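Local coordinates for tail protein, 43 kDa (Neisseria meningitidis MC58, PDB 3D37) that is of unknown function but is probably a baseplate hub component of a Mu-like phage tail, at residues Y8-V14 with S58-D64; G71-R77 with S88-L94; G177-Y181 with I340-Y346; R274-L280 with L335-W341. All blocks are in the same frame, centred on the assembly; numbering follows the deposited sequence.

Contact 1. Residues Y8-V14 with S58-D64; sequences YAVSVRV and SCEVVID
Ser11 pairs with Val62, and Arg13 with Glu60, each through two N-H to O bonds. Five backbone bonds and one to a carboxylate join the antiparallel segments Tyr8-Val14 and Ser58-Asp64, which carry strands 10-14 and 58-63. Ser11 N reaches Val62 O at 2.8 Å. The return bond, Val62 N to Ser11 O, is 2.9 Å.

The register ends at Asp64, past the strand. Its N binds Ala9 O at 2.8 Å. Its carboxylate folds back, and OD1 takes the N-H of Ala9 at 3.2 Å, on the syn side but 34° out of the carboxylate plane. The other oxygen, Asp64 OD2, lies at the edge of the Tyr8 ring, 3.3 Å from CD1. OD2 also has a salt bridge to Lys288, so both carboxylate oxygens have a partner.

Arg13 bends at chi3 (-81°), which lays its guanidinium over Val62. Val62 CG2 sits over the centre of one face, 3.8 Å from Arg13 CZ. The salt bridge from Arg13 NH1 to Glu60 OE1 is long, at 3.8 Å. Arg13 NE is bound more firmly by Glu18, whose other carboxylate oxygen bonds Ser11 OG. Glu18 therefore satisfies two side chains on this face.

Val10, Val12, Val61 and Ile63 line the other face. There Val10, Val12 and Val61 pack on Phe40 of strand 37-42, and Val10 also meets Tyr25 of strand 24-30. Strand 10-14 also pairs antiparallel with strand 17-19, and strand 58-63 with strand 66-81, within the GpP-like N-terminal region.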
# COMPACT_ATOMS: atom_id res chain seq x y z
N TYR A 8 0.53 -17.56 -24.61
CA TYR A 8 1.59 -17.25 -25.59
C TYR A 8 2.99 -17.75 -25.17
O TYR A 8 3.41 -17.55 -24.04
CB TYR A 8 1.69 -15.74 -25.81
CG TYR A 8 0.42 -15.11 -26.31
CD1 TYR A 8 0.07 -15.18 -27.66
CD2 TYR A 8 -0.44 -14.47 -25.45
CE1 TYR A 8 -1.09 -14.64 -28.11
CE2 TYR A 8 -1.62 -13.94 -25.89
CZ TYR A 8 -1.93 -14.00 -27.24
OH TYR A 8 -3.08 -13.44 -27.70
N ALA A 9 3.72 -18.34 -26.12
CA ALA A 9 5.13 -18.59 -25.96
C ALA A 9 5.88 -17.33 -26.44
O ALA A 9 5.87 -17.00 -27.61
CB ALA A 9 5.59 -19.86 -26.77
N VAL A 10 6.47 -16.62 -25.49
CA VAL A 10 7.20 -15.40 -25.76
C VAL A 10 8.65 -15.68 -25.39
O VAL A 10 8.95 -16.05 -24.21
CB VAL A 10 6.64 -14.21 -24.97
CG1 VAL A 10 7.43 -12.92 -25.31
CG2 VAL A 10 5.18 -14.01 -25.25
N SER A 11 9.56 -15.50 -26.35
CA SER A 11 10.98 -15.67 -26.04
C SER A 11 11.89 -14.55 -26.55
O SER A 11 11.55 -13.81 -27.47
CB SER A 11 11.51 -16.98 -26.59
OG SER A 11 11.39 -16.96 -27.97
N VAL A 12 13.07 -14.47 -25.93
CA VAL A 12 14.17 -13.65 -26.40
C VAL A 12 15.13 -14.67 -26.95
O VAL A 12 15.68 -15.45 -26.18
CB VAL A 12 14.78 -12.81 -25.26
CG1 VAL A 12 16.02 -12.02 -25.73
CG2 VAL A 12 13.73 -11.89 -24.69
N ARG A 13 15.26 -14.72 -28.27
CA ARG A 13 16.14 -15.66 -28.92
C ARG A 13 17.53 -15.03 -29.06
O ARG A 13 17.67 -13.98 -29.67
CB ARG A 13 15.57 -15.98 -30.30
CG ARG A 13 16.06 -17.24 -30.87
CD ARG A 13 15.49 -17.44 -32.28
NE ARG A 13 14.12 -17.97 -32.21
CZ ARG A 13 13.25 -17.94 -33.21
NH1 ARG A 13 13.52 -17.32 -34.32
NH2 ARG A 13 12.07 -18.52 -33.09
N VAL A 14 18.54 -15.66 -28.45
CA VAL A 14 19.92 -15.19 -28.54
C VAL A 14 20.81 -16.41 -28.80
O VAL A 14 20.80 -17.37 -27.98
CB VAL A 14 20.43 -14.59 -27.20
CG1 VAL A 14 21.93 -14.28 -27.32
CG2 VAL A 14 19.63 -13.38 -26.77
N SER A 58 23.01 -9.82 -29.98
CA SER A 58 21.95 -9.65 -30.93
C SER A 58 20.80 -10.55 -30.53
O SER A 58 21.02 -11.64 -30.03
CB SER A 58 22.41 -10.05 -32.33
OG SER A 58 23.19 -9.02 -32.83
N CYS A 59 19.58 -10.09 -30.71
CA CYS A 59 18.44 -10.91 -30.31
C CYS A 59 17.22 -10.72 -31.20
O CYS A 59 17.13 -9.79 -31.97
CB CYS A 59 18.06 -10.66 -28.84
SG CYS A 59 17.41 -9.01 -28.48
N GLU A 60 16.28 -11.62 -31.04
CA GLU A 60 14.96 -11.50 -31.65
C GLU A 60 13.94 -11.75 -30.58
O GLU A 60 14.14 -12.58 -29.69
CB GLU A 60 14.81 -12.50 -32.83
CG GLU A 60 15.66 -12.11 -34.00
CD GLU A 60 15.87 -13.26 -35.00
OE1 GLU A 60 15.91 -14.41 -34.57
OE2 GLU A 60 15.99 -13.02 -36.22
N VAL A 61 12.86 -10.98 -30.62
CA VAL A 61 11.80 -11.16 -29.69
C VAL A 61 10.75 -11.96 -30.47
O VAL A 61 10.44 -11.63 -31.58
CB VAL A 61 11.26 -9.83 -29.17
CG1 VAL A 61 9.96 -10.09 -28.20
CG2 VAL A 61 12.42 -9.00 -28.50
N VAL A 62 10.26 -13.06 -29.91
CA VAL A 62 9.41 -13.97 -30.69
C VAL A 62 8.16 -14.27 -29.87
O VAL A 62 8.23 -14.57 -28.69
CB VAL A 62 10.17 -15.29 -31.07
CG1 VAL A 62 9.41 -16.09 -32.17
CG2 VAL A 62 11.57 -14.99 -31.56
N ILE A 63 7.01 -14.16 -30.51
CA ILE A 63 5.74 -14.55 -29.91
C ILE A 63 5.14 -15.65 -30.81
O ILE A 63 4.91 -15.41 -31.99
CB ILE A 63 4.76 -13.34 -29.79
CG1 ILE A 63 5.42 -12.16 -29.04
CG2 ILE A 63 3.35 -13.81 -29.17
CD1 ILE A 63 4.52 -10.98 -28.75
N ASP A 64 4.90 -16.82 -30.24
CA ASP A 64 4.33 -18.00 -30.95
C ASP A 64 5.04 -18.21 -32.24
O ASP A 64 4.40 -18.35 -33.28
CB ASP A 64 2.82 -17.83 -31.24
CG ASP A 64 1.98 -17.91 -30.02
OD1 ASP A 64 2.41 -18.56 -29.02
OD2 ASP A 64 0.84 -17.36 -30.07

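Contact 2. Residues G71-R77 with S88-L94; sequences GIIGSQR and SLSGRDL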
# COMPACT_ATOMS: atom_id res chain seq x y z
N GLY A 71 16.78 -6.84 -32.54
CA GLY A 71 17.57 -5.82 -31.86
C GLY A 71 18.77 -6.32 -31.10
O GLY A 71 19.32 -7.35 -31.39
N ILE A 72 19.14 -5.57 -30.07
CA ILE A 72 20.37 -5.78 -29.33
C ILE A 72 20.02 -5.59 -27.87
O ILE A 72 19.36 -4.61 -27.51
CB ILE A 72 21.54 -4.76 -29.75
CG1 ILE A 72 21.88 -4.89 -31.22
CG2 ILE A 72 22.87 -5.01 -28.96
CD1 ILE A 72 20.94 -4.15 -32.10
N ILE A 73 20.46 -6.52 -27.04
CA ILE A 73 20.34 -6.40 -25.58
C ILE A 73 21.33 -5.30 -25.15
O ILE A 73 22.56 -5.40 -25.38
CB ILE A 73 20.60 -7.73 -24.89
CG1 ILE A 73 19.54 -8.74 -25.39
CG2 ILE A 73 20.50 -7.65 -23.29
CD1 ILE A 73 19.75 -10.09 -24.88
N GLY A 74 20.79 -4.22 -24.61
CA GLY A 74 21.59 -3.12 -24.17
C GLY A 74 22.02 -3.27 -22.74
O GLY A 74 23.05 -2.77 -22.35
N SER A 75 21.22 -3.92 -21.93
CA SER A 75 21.54 -4.01 -20.53
C SER A 75 20.90 -5.20 -19.85
O SER A 75 19.89 -5.75 -20.29
CB SER A 75 21.20 -2.71 -19.80
OG SER A 75 19.85 -2.56 -19.52
N GLN A 76 21.56 -5.61 -18.78
CA GLN A 76 21.14 -6.77 -18.01
C GLN A 76 21.34 -6.52 -16.54
O GLN A 76 22.36 -5.99 -16.13
CB GLN A 76 21.93 -8.02 -18.49
CG GLN A 76 21.55 -9.32 -17.73
CD GLN A 76 22.23 -10.58 -18.32
OE1 GLN A 76 22.39 -10.72 -19.53
NE2 GLN A 76 22.66 -11.47 -17.45
N ARG A 77 20.36 -6.92 -15.73
CA ARG A 77 20.46 -6.87 -14.29
C ARG A 77 20.17 -8.26 -13.64
O ARG A 77 19.25 -9.00 -14.03
CB ARG A 77 19.52 -5.81 -13.74
CG ARG A 77 19.84 -4.39 -14.16
CD ARG A 77 18.61 -3.51 -14.22
NE ARG A 77 17.77 -3.97 -15.34
CZ ARG A 77 17.99 -3.67 -16.62
NH1 ARG A 77 18.99 -2.86 -16.99
NH2 ARG A 77 17.19 -4.18 -17.53
N SER A 88 16.80 -9.35 -15.26
CA SER A 88 16.17 -8.53 -16.31
C SER A 88 17.09 -8.19 -17.44
O SER A 88 18.31 -8.16 -17.29
CB SER A 88 15.49 -7.29 -15.74
OG SER A 88 16.42 -6.45 -15.13
N LEU A 89 16.46 -8.00 -18.60
CA LEU A 89 17.10 -7.64 -19.90
C LEU A 89 16.33 -6.48 -20.54
O LEU A 89 15.07 -6.50 -20.56
CB LEU A 89 16.99 -8.79 -20.92
CG LEU A 89 17.48 -10.18 -20.56
CD1 LEU A 89 17.30 -11.05 -21.78
CD2 LEU A 89 18.94 -10.14 -20.11
N SER A 90 17.06 -5.50 -21.08
CA SER A 90 16.46 -4.48 -21.91
C SER A 90 17.26 -4.29 -23.15
O SER A 90 18.44 -4.59 -23.20
CB SER A 90 16.34 -3.11 -21.24
OG SER A 90 15.92 -3.27 -19.97
N GLY A 91 16.60 -3.68 -24.09
CA GLY A 91 17.20 -3.34 -25.34
C GLY A 91 16.31 -2.57 -26.26
O GLY A 91 15.17 -2.15 -25.94
N ARG A 92 16.89 -2.35 -27.42
CA ARG A 92 16.27 -1.58 -28.50
C ARG A 92 16.37 -2.33 -29.80
O ARG A 92 17.19 -3.24 -29.92
CB ARG A 92 16.96 -0.22 -28.62
CG ARG A 92 16.73 0.67 -27.37
CD ARG A 92 17.48 1.98 -27.54
NE ARG A 92 18.89 1.69 -27.67
CZ ARG A 92 19.84 2.51 -28.09
NH1 ARG A 92 19.55 3.72 -28.54
NH2 ARG A 92 21.09 2.06 -28.15
N ASP A 93 15.53 -1.95 -30.76
CA ASP A 93 15.63 -2.44 -32.15
C ASP A 93 16.87 -1.86 -32.87
O ASP A 93 17.65 -1.13 -32.28
CB ASP A 93 14.32 -2.22 -32.95
CG ASP A 93 14.10 -0.78 -33.33
OD1 ASP A 93 15.00 0.06 -33.11
OD2 ASP A 93 12.99 -0.45 -33.78
N LEU A 94 17.06 -2.21 -34.15
CA LEU A 94 18.29 -1.87 -34.85
C LEU A 94 18.41 -0.37 -35.15
O LEU A 94 19.49 0.11 -35.48
CB LEU A 94 18.44 -2.70 -36.14
CG LEU A 94 18.40 -4.23 -36.04
CD1 LEU A 94 18.48 -4.85 -37.48
CD2 LEU A 94 19.50 -4.75 -35.15
O HOH W 1 20.06 -2.02 -27.57
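Arg77 leaves its strand with CG beside the backbone N (chi1 -64°) and turns at chi3 (-68°), which brings the edge of the guanidinium to the hydroxyls of Ser75, Ser88 and Ser90. Ser88 has OG between its backbone N and carbonyl carbon (chi1 63°), facing that group. Arg77 NE binds Ser88 OG at 2.8 Å, with the oxygen tilted out of the guanidinium plane. Arg77 NH1 holds Ser75 OG of its own strand at 2.7 Å, in plane. A weak bond joins Arg77 NH2 to Ser90 OG at 2.9 Å. Ser90 OG has a stronger partner in Asp39.

The strands form a beta hairpin with a classic bulge. Gly74 N and Ser75 N both bind Ser90 O, at 2.8 Å and 3.1 Å. The register shifts by one residue there. Gly91 CA lies against Ile72 O, 3.3 Å away. A water accepts from Arg92 N and donates to Ile72 O, beside the weak direct bond between those two atoms.

On the other face Leu89 lies alongside Gln76, with CD2 3.6 Å from Gln76 CG. Leu89 CD1 meets Ile73 CD1 at 4.1 Å. The amide of Gln76 is held by Leu54 N and Pro52 O.

Ser75, Gln76 and Arg77 also pair with an antiparallel strand of the second subunit, so the sheet continues across the interface. Around Arg77 this face is polar. Three serine hydroxyls meet the edge of one guanidinium, the one from Ser90 weakly. They would limit the rotation of Arg77, while Asp39 probably makes the nearby electrostatics more favourable to its charge.

Contact 3. Residues G177-Y181 with I340-Y346; sequences GGADY and IWTPDAY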
# COMPACT_ATOMS: atom_id res chain seq x y z
N GLY A 177 8.65 5.27 -45.55
CA GLY A 177 7.29 5.08 -46.00
C GLY A 177 6.23 5.82 -45.22
O GLY A 177 6.50 6.82 -44.57
N GLY A 178 5.01 5.33 -45.33
CA GLY A 178 3.87 5.98 -44.69
C GLY A 178 2.72 5.04 -44.57
O GLY A 178 2.83 3.85 -44.89
N ALA A 179 1.61 5.58 -44.08
CA ALA A 179 0.43 4.78 -43.84
C ALA A 179 -0.32 4.42 -45.13
O ALA A 179 -0.47 5.24 -46.05
CB ALA A 179 -0.52 5.52 -42.88
N ASP A 180 -0.86 3.21 -45.15
CA ASP A 180 -1.81 2.83 -46.17
C ASP A 180 -3.23 2.74 -45.64
O ASP A 180 -3.59 1.77 -44.96
CB ASP A 180 -1.42 1.49 -46.75
CG ASP A 180 -2.24 1.13 -47.97
OD1 ASP A 180 -2.90 2.03 -48.55
OD2 ASP A 180 -2.22 -0.06 -48.34
N TYR A 181 -4.04 3.74 -45.98
CA TYR A 181 -5.42 3.82 -45.56
C TYR A 181 -6.41 3.08 -46.47
O TYR A 181 -7.62 3.16 -46.25
CB TYR A 181 -5.80 5.31 -45.42
CG TYR A 181 -4.92 6.03 -44.44
CD1 TYR A 181 -5.03 5.76 -43.09
CD2 TYR A 181 -3.97 6.97 -44.86
CE1 TYR A 181 -4.19 6.37 -42.15
CE2 TYR A 181 -3.14 7.62 -43.94
CZ TYR A 181 -3.26 7.30 -42.57
OH TYR A 181 -2.46 7.89 -41.62
N ILE A 340 -4.68 10.91 -41.35
CA ILE A 340 -3.95 12.17 -41.10
C ILE A 340 -2.43 12.05 -41.30
O ILE A 340 -1.81 12.90 -41.91
CB ILE A 340 -4.30 12.70 -39.65
CG1 ILE A 340 -5.82 12.97 -39.51
CG2 ILE A 340 -3.50 13.95 -39.30
CD1 ILE A 340 -6.46 13.90 -40.59
N TRP A 341 -1.83 10.98 -40.80
CA TRP A 341 -0.37 10.75 -40.84
C TRP A 341 0.09 10.36 -42.25
O TRP A 341 -0.54 9.54 -42.87
CB TRP A 341 0.04 9.62 -39.82
CG TRP A 341 1.56 9.46 -39.60
CD1 TRP A 341 2.43 10.43 -39.18
CD2 TRP A 341 2.38 8.28 -39.85
NE1 TRP A 341 3.71 9.93 -39.13
CE2 TRP A 341 3.71 8.63 -39.55
CE3 TRP A 341 2.11 6.98 -40.29
CZ2 TRP A 341 4.78 7.71 -39.64
CZ3 TRP A 341 3.17 6.07 -40.39
CH2 TRP A 341 4.47 6.43 -40.06
N THR A 342 1.23 10.90 -42.70
CA THR A 342 1.84 10.57 -44.01
C THR A 342 0.82 10.21 -45.11
O THR A 342 0.82 9.08 -45.63
CB THR A 342 2.83 9.40 -43.84
OG1 THR A 342 2.12 8.29 -43.30
CG2 THR A 342 3.99 9.77 -42.92
N PRO A 343 -0.07 11.16 -45.45
CA PRO A 343 -1.15 10.89 -46.43
C PRO A 343 -0.67 10.73 -47.89
O PRO A 343 -1.36 10.09 -48.70
CB PRO A 343 -2.08 12.11 -46.28
CG PRO A 343 -1.18 13.22 -45.80
CD PRO A 343 -0.14 12.54 -44.93
N ASP A 344 0.51 11.25 -48.21
CA ASP A 344 1.03 11.12 -49.57
C ASP A 344 1.56 9.73 -49.89
O ASP A 344 1.69 9.39 -51.07
CB ASP A 344 2.14 12.14 -49.80
CG ASP A 344 1.69 13.57 -49.50
OD1 ASP A 344 0.45 13.84 -49.62
OD2 ASP A 344 2.57 14.41 -49.15
N ALA A 345 1.85 8.91 -48.87
CA ALA A 345 2.59 7.68 -49.14
C ALA A 345 1.82 6.78 -50.10
O ALA A 345 2.41 6.13 -50.97
CB ALA A 345 2.92 6.92 -47.82
N TYR A 346 0.50 6.73 -49.94
CA TYR A 346 -0.35 5.95 -50.83
C TYR A 346 -1.62 6.75 -51.10
O TYR A 346 -2.63 6.50 -50.49
CB TYR A 346 -0.75 4.61 -50.19
CG TYR A 346 0.36 3.65 -49.89
CD1 TYR A 346 1.05 3.72 -48.68
CD2 TYR A 346 0.70 2.64 -50.79
CE1 TYR A 346 2.07 2.81 -48.37
CE2 TYR A 346 1.73 1.72 -50.50
CZ TYR A 346 2.41 1.82 -49.28
OH TYR A 346 3.41 0.93 -48.97
O HOH W 2 -0.65 7.43 -47.03
O HOH W 3 -3.51 9.08 -39.23
O HOH W 4 -3.67 5.64 -48.33
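Thr342 meets the Gly178-Ala179 peptide through its hydroxyl. Chi1 is 58°, which sets OG1 between the backbone N and the carbonyl carbon and leaves it pointing at Ala179 N. The N-H of Ala179 binds it at 2.9 Å. The methyl of the same threonine, CG2, covers the centre of one face of the Trp341 indole. Ala179 CB also approaches that ring, 4.0 Å from CE3.

Gly178 CA lies 3.4 Å from Ala345 CB. Ala345 closes a type I beta turn that starts at Thr342. The contact thus joins the loop between strands 174-177 and 187-191 to the C-terminal turn beyond strand 330-337. Trp341, just before that turn, stacks on Phe31.

The Tyr181 hydroxyl donates to a lone pair of Trp341 O, in the carbonyl plane, at 2.8 Å. A water also donates to Tyr181 OH and accepts from Trp341 N. The Tyr181 ring is edge-to-face with Phe315.

Asp180 stretches away from its backbone N (chi1 -171°) and stacks on Tyr346. Its CB makes a CH-pi contact, 4.2 Å from the ring centroid, offset toward the rim. Carboxylate and ring planes are 27° apart. Ser182 holds Asp180 OD1. Gly178 O sits at the Tyr346 edge, 3.7 Å from CE1.

Contact 4. Residues R274-L280 with L335-W341; sequences RLEGFTL and LKEDGIW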
# COMPACT_ATOMS: atom_id res chain seq x y z
N ARG A 274 -1.90 18.27 -35.47
CA ARG A 274 -3.27 17.78 -35.34
C ARG A 274 -3.26 16.39 -34.68
O ARG A 274 -4.10 16.08 -33.91
CB ARG A 274 -3.91 17.76 -36.73
CG ARG A 274 -5.24 17.02 -36.81
CD ARG A 274 -5.86 17.15 -38.23
NE ARG A 274 -7.25 16.72 -38.18
CZ ARG A 274 -8.15 16.90 -39.15
NH1 ARG A 274 -7.84 17.51 -40.28
NH2 ARG A 274 -9.39 16.46 -38.96
N LEU A 275 -2.32 15.55 -35.05
CA LEU A 275 -2.17 14.23 -34.43
C LEU A 275 -1.85 14.31 -32.95
O LEU A 275 -2.37 13.50 -32.15
CB LEU A 275 -1.09 13.43 -35.15
CG LEU A 275 -1.54 12.88 -36.48
CD1 LEU A 275 -0.30 12.55 -37.41
CD2 LEU A 275 -2.49 11.69 -36.27
N GLU A 276 -0.99 15.26 -32.59
CA GLU A 276 -0.62 15.46 -31.18
C GLU A 276 -1.79 15.82 -30.30
O GLU A 276 -1.74 15.61 -29.10
CB GLU A 276 0.42 16.58 -31.03
CG GLU A 276 1.83 16.18 -31.33
CD GLU A 276 2.70 17.43 -31.51
OE1 GLU A 276 2.37 18.47 -30.89
OE2 GLU A 276 3.70 17.37 -32.27
N GLY A 277 -2.84 16.39 -30.89
CA GLY A 277 -3.97 16.87 -30.17
C GLY A 277 -4.95 15.82 -29.71
O GLY A 277 -5.80 16.12 -28.86
N PHE A 278 -4.86 14.59 -30.23
CA PHE A 278 -5.86 13.56 -29.86
C PHE A 278 -5.19 12.19 -29.81
O PHE A 278 -4.48 11.82 -30.75
CB PHE A 278 -7.06 13.56 -30.84
CG PHE A 278 -8.02 12.42 -30.62
CD1 PHE A 278 -9.09 12.55 -29.78
CD2 PHE A 278 -7.83 11.21 -31.27
CE1 PHE A 278 -9.95 11.54 -29.58
CE2 PHE A 278 -8.69 10.18 -31.07
CZ PHE A 278 -9.75 10.34 -30.22
N THR A 279 -5.40 11.47 -28.72
CA THR A 279 -4.95 10.06 -28.60
C THR A 279 -6.06 9.25 -27.96
O THR A 279 -6.63 9.65 -26.95
CB THR A 279 -3.66 9.91 -27.73
OG1 THR A 279 -2.72 10.92 -28.12
CG2 THR A 279 -3.04 8.49 -27.90
N LEU A 280 -6.36 8.10 -28.57
CA LEU A 280 -7.23 7.07 -28.02
C LEU A 280 -6.35 5.88 -27.68
O LEU A 280 -5.73 5.31 -28.57
CB LEU A 280 -8.27 6.68 -29.06
CG LEU A 280 -9.17 5.47 -28.77
CD1 LEU A 280 -10.06 5.68 -27.57
CD2 LEU A 280 -9.99 5.14 -30.08
N LEU A 335 -3.95 4.71 -30.51
CA LEU A 335 -4.70 4.97 -31.71
C LEU A 335 -4.85 6.47 -32.00
O LEU A 335 -4.99 7.30 -31.09
CB LEU A 335 -6.04 4.28 -31.58
CG LEU A 335 -6.02 2.75 -31.63
CD1 LEU A 335 -7.27 2.17 -31.00
CD2 LEU A 335 -5.81 2.26 -33.11
N LYS A 336 -4.82 6.80 -33.28
CA LYS A 336 -4.87 8.16 -33.75
C LYS A 336 -5.97 8.30 -34.77
O LYS A 336 -6.40 7.31 -35.36
CB LYS A 336 -3.52 8.57 -34.36
CG LYS A 336 -2.33 8.55 -33.34
CD LYS A 336 -2.46 9.79 -32.44
CE LYS A 336 -1.28 10.12 -31.61
NZ LYS A 336 -1.55 11.35 -30.84
N GLU A 337 -6.43 9.54 -34.95
CA GLU A 337 -7.33 9.89 -36.03
C GLU A 337 -6.85 9.28 -37.36
O GLU A 337 -5.67 9.37 -37.75
CB GLU A 337 -7.42 11.41 -36.18
CG GLU A 337 -8.45 11.91 -37.16
CD GLU A 337 -8.57 13.43 -37.23
OE1 GLU A 337 -7.78 14.16 -36.59
OE2 GLU A 337 -9.43 13.88 -38.00
N ASP A 338 -7.81 8.70 -38.07
CA ASP A 338 -7.54 8.08 -39.38
C ASP A 338 -7.25 9.05 -40.51
O ASP A 338 -7.78 10.16 -40.55
CB ASP A 338 -8.75 7.20 -39.72
CG ASP A 338 -8.49 6.18 -40.82
OD1 ASP A 338 -7.39 5.60 -40.85
OD2 ASP A 338 -9.45 5.97 -41.61
N GLY A 339 -6.35 8.66 -41.41
CA GLY A 339 -6.12 9.39 -42.65
C GLY A 339 -5.21 10.61 -42.53
O GLY A 339 -4.96 11.25 -43.52
N ILE A 340 -4.68 10.91 -41.35
CA ILE A 340 -3.95 12.17 -41.10
C ILE A 340 -2.43 12.05 -41.30
O ILE A 340 -1.81 12.90 -41.91
CB ILE A 340 -4.30 12.70 -39.65
CG1 ILE A 340 -5.82 12.97 -39.51
CG2 ILE A 340 -3.50 13.95 -39.30
CD1 ILE A 340 -6.46 13.90 -40.59
N TRP A 341 -1.83 10.98 -40.80
CA TRP A 341 -0.37 10.75 -40.84
C TRP A 341 0.09 10.36 -42.25
O TRP A 341 -0.54 9.54 -42.87
CB TRP A 341 0.04 9.62 -39.82
CG TRP A 341 1.56 9.46 -39.60
CD1 TRP A 341 2.43 10.43 -39.18
CD2 TRP A 341 2.38 8.28 -39.85
NE1 TRP A 341 3.71 9.93 -39.13
CE2 TRP A 341 3.71 8.63 -39.55
CE3 TRP A 341 2.11 6.98 -40.29
CZ2 TRP A 341 4.78 7.71 -39.64
CZ3 TRP A 341 3.17 6.07 -40.39
CH2 TRP A 341 4.47 6.43 -40.06
O HOH W 5 -5.90 14.24 -34.37
O HOH W 6 -5.04 11.78 -33.56
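Lys336 makes the main polar link to Arg274-Leu280. Its chain bends at chi2 (-75°), which turns the ammonium toward the C-terminal part of helix 259-276 and the start of strand 278-285. Lys336 NZ binds Leu275 O at 2.6 Å, Phe278 O at 3.0 Å and Thr279 OG1 at 3.0 Å. It lies above both carbonyl planes rather than on a lone pair. Three bonds fix the ammonium at the junction of helix and strand.

The charged pair is Arg274 with Glu337. Arg274 NE reaches Glu337 OE1 at 3.1 Å, and the NH2 to OE2 bond is weak in angle though 2.8 Å long. The guanidinium and carboxylate planes are 62° apart, so the two groups are not coplanar. Ile340 CD1 covers one face of the Arg274 guanidinium. A water lies close to both Arg274 O and Glu337 OE1.

Among the apolar contacts, Leu275 and Ile340 run antiparallel to one another, Leu275 CG 3.6 Å from Ile340 CG2. Leu275 CD1 touches Trp341 CB at 3.8 Å. Leu280 and Leu335 point the same way, and their side chains touch.

The backbone pairs only at Leu280 and Leu335, through two bonds, the shorter being Leu335 N to Leu280 O at 2.7 Å. Strand 278-285 thus runs antiparallel to strand 330-337, with strand 202-208 on its other flank. Strand 310-324 lies beside 330-337, where Lys336 packs on Met317.

How the contacts relate
Contacts 1 and 2 adjoin, their centres 13 Å apart. Cys59 N probably bonds Gly71 O at 2.8 Å, and Cys59 SG packs on Ile73 CG1 at 3.8 Å, since strands 58-63 and 66-81 are neighbours. Contacts 3 and 4 form a second pair, also 13 Å apart between centres. They share Ile340 and Trp341, and Tyr181 CE1 comes 3.2 Å from Gly339 N. The two pairs lie on opposite sides of the chain's centre. Contacts 2 and 4 have centres about 30 Å apart and nearest atoms about 13 Å apart. Contact 2, and Ser58 of contact 1, meet the second subunit; no other chain touches contacts 3 or 4.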